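Local atomic coordinates of putative DD-carboxypeptidase TP_0574 (Treponema pallidum, PDB entry 1O75), a protein that shows zinc-stimulated carboxypeptidase activity on synthetic depsipeptides, binds penicillin, and possibly acts as a D,D-carboxypeptidase on peptidoglycan. Residues Ala109-Leu114 / Gly118-Glu123. The protein carries 2 engineered substitutions. Residues are numbered along the deposited sequence; the frame is centred on the assembly and turned at random.
Sequences ASFQDL and GEIKFE
Phe111 and Ile120 meet at about a right angle. The methyl CG2 of Ile120 sits at the edge of the Phe111 ring, near its plane, 3.7 Å from Phe111 CD1. With chi1 at 174°, Phe111 turns its ring away from its own backbone N and across to Ile120. The backbone N of Asp113 lies over one face of the Phe111 ring, off-centre toward the ring's rim. On the same side of the sheet, Leu114 CD1 rests 4.0 Å from Ile120 CG1 and 3.5 Å from Gly118 O. Ala109 CB touches Phe122 CD1 at 3.7 Å. The segments form an antiparallel beta hairpin with a classic beta bulge. The extra residue is in strand 101-114, where Gln112 and Asp113 together sit opposite Lys121. Lys121 O accepts from Gln112 N at 2.9 Å and from Asp113 N at 3.3 Å. Both donors come from the same face of the carbonyl plane. Lys121 N returns a bond to Asp113 O. Beyond the bulge, Ser110 and Glu123 exchange two backbone bonds; the one from Ser110 N to Glu123 O is nearly straight (177°). The side chains of Gln112 and Glu123 pass each other at a slant, with Gln112 CG 4.0 Å from Glu123 OE2. On the other side of the sheet, Asp113 OD1 lies 3.6 Å from Lys121 CG, beside the aliphatic chain. Helix 245-252 packs on Phe111 and Leu114, while Phe63 of helix 60-65 touches Ile120 and Phe122.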
loop_
_atom_site.group_PDB
_atom_site.type_symbol
_atom_site.label_atom_id
_atom_site.label_comp_id
_atom_site.label_asym_id
_atom_site.label_seq_id
_atom_site.Cartn_x
_atom_site.Cartn_y
_atom_site.Cartn_z
ATOM N N ALA B 109 25.276 -0.705 -6.776
ATOM C CA ALA B 109 24.931 0.040 -7.961
ATOM C C ALA B 109 25.027 1.507 -7.624
ATOM O O ALA B 109 24.916 1.878 -6.456
ATOM C CB ALA B 109 23.514 -0.309 -8.428
ATOM N N SER B 110 25.263 2.331 -8.642
ATOM C CA SER B 110 25.354 3.766 -8.471
ATOM C C SER B 110 24.093 4.383 -9.061
ATOM O O SER B 110 23.884 4.369 -10.283
ATOM C CB SER B 110 26.595 4.314 -9.173
ATOM O OG SER B 110 27.762 3.699 -8.636
ATOM N N PHE B 111 23.260 4.927 -8.182
ATOM C CA PHE B 111 22.002 5.540 -8.579
ATOM C C PHE B 111 22.213 6.774 -9.448
ATOM O O PHE B 111 22.981 7.667 -9.090
ATOM C CB PHE B 111 21.194 5.941 -7.338
ATOM C CG PHE B 111 19.952 6.719 -7.661
ATOM C CD1 PHE B 111 18.856 6.087 -8.246
ATOM C CD2 PHE B 111 19.895 8.086 -7.415
ATOM C CE1 PHE B 111 17.713 6.816 -8.584
ATOM C CE2 PHE B 111 18.771 8.827 -7.746
ATOM C CZ PHE B 111 17.669 8.191 -8.335
ATOM N N GLN B 112 21.508 6.831 -10.574
ATOM C CA GLN B 112 21.607 7.973 -11.492
ATOM C C GLN B 112 20.357 8.848 -11.405
ATOM O O GLN B 112 20.458 10.050 -11.187
ATOM C CB GLN B 112 21.800 7.507 -12.953
ATOM C CG GLN B 112 23.104 6.757 -13.223
ATOM C CD GLN B 112 24.341 7.493 -12.700
ATOM O OE1 GLN B 112 25.017 7.020 -11.776
ATOM N NE2 GLN B 112 24.641 8.651 -13.286
ATOM N N ASP B 113 19.178 8.254 -11.566
ATOM C CA ASP B 113 17.948 9.033 -11.485
ATOM C C ASP B 113 16.690 8.189 -11.639
ATOM O O ASP B 113 16.753 6.999 -11.968
ATOM C CB ASP B 113 17.955 10.120 -12.569
ATOM C CG ASP B 113 18.217 9.550 -13.960
ATOM O OD1 ASP B 113 17.304 8.905 -14.519
ATOM O OD2 ASP B 113 19.340 9.730 -14.497
ATOM N N LEU B 114 15.540 8.807 -11.395
ATOM C CA LEU B 114 14.277 8.098 -11.576
ATOM C C LEU B 114 13.798 8.469 -12.982
ATOM O O LEU B 114 13.589 9.643 -13.267
ATOM C CB LEU B 114 13.232 8.543 -10.544
ATOM C CG LEU B 114 11.895 7.810 -10.672
ATOM C CD1 LEU B 114 12.071 6.346 -10.287
ATOM C CD2 LEU B 114 10.865 8.472 -9.791
ATOM N N GLY B 118 9.148 5.961 -14.369
ATOM C CA GLY B 118 9.112 5.456 -13.010
ATOM C C GLY B 118 10.121 4.374 -12.694
ATOM O O GLY B 118 10.056 3.776 -11.628
ATOM N N GLU B 119 11.046 4.098 -13.607
ATOM C CA GLU B 119 12.037 3.068 -13.332
ATOM C C GLU B 119 13.350 3.683 -12.833
ATOM O O GLU B 119 13.770 4.766 -13.262
ATOM C CB GLU B 119 12.285 2.210 -14.578
ATOM C CG GLU B 119 11.048 1.415 -15.039
ATOM C CD GLU B 119 10.609 0.346 -14.031
ATOM O OE1 GLU B 119 11.433 -0.522 -13.667
ATOM O OE2 GLU B 119 9.435 0.362 -13.607
ATOM N N ILE B 120 13.996 2.986 -11.914
ATOM C CA ILE B 120 15.235 3.475 -11.358
ATOM C C ILE B 120 16.382 3.213 -12.322
ATOM O O ILE B 120 16.604 2.089 -12.737
ATOM C CB ILE B 120 15.478 2.814 -9.986
ATOM C CG1 ILE B 120 14.391 3.309 -9.012
ATOM C CG2 ILE B 120 16.856 3.200 -9.447
ATOM C CD1 ILE B 120 14.126 2.380 -7.859
ATOM N N LYS B 121 17.098 4.270 -12.688
ATOM C CA LYS B 121 18.219 4.145 -13.607
ATOM C C LYS B 121 19.490 4.188 -12.779
ATOM O O LYS B 121 19.617 5.003 -11.852
ATOM C CB LYS B 121 18.189 5.295 -14.619
ATOM C CG LYS B 121 16.821 5.402 -15.310
ATOM C CD LYS B 121 16.456 4.042 -15.917
ATOM C CE LYS B 121 14.961 3.872 -16.220
ATOM N NZ LYS B 121 14.401 4.947 -17.084
ATOM N N PHE B 122 20.436 3.323 -13.110
ATOM C CA PHE B 122 21.665 3.279 -12.339
ATOM C C PHE B 122 22.728 2.606 -13.170
ATOM O O PHE B 122 22.433 2.067 -14.237
ATOM C CB PHE B 122 21.418 2.453 -11.069
ATOM C CG PHE B 122 20.884 1.069 -11.346
ATOM C CD1 PHE B 122 21.740 0.032 -11.713
ATOM C CD2 PHE B 122 19.523 0.809 -11.289
ATOM C CE1 PHE B 122 21.240 -1.245 -12.019
ATOM C CE2 PHE B 122 19.019 -0.462 -11.593
ATOM C CZ PHE B 122 19.880 -1.487 -11.960
ATOM N N GLU B 123 23.967 2.647 -12.700
ATOM C CA GLU B 123 25.010 1.944 -13.415
ATOM C C GLU B 123 25.722 1.003 -12.483
ATOM O O GLU B 123 25.678 1.164 -11.256
ATOM C CB GLU B 123 25.990 2.895 -14.100
ATOM C CG GLU B 123 26.495 4.055 -13.313
ATOM C CD GLU B 123 27.299 4.992 -14.210
ATOM O OE1 GLU B 123 28.296 4.521 -14.799
ATOM O OE2 GLU B 123 26.934 6.184 -14.339
#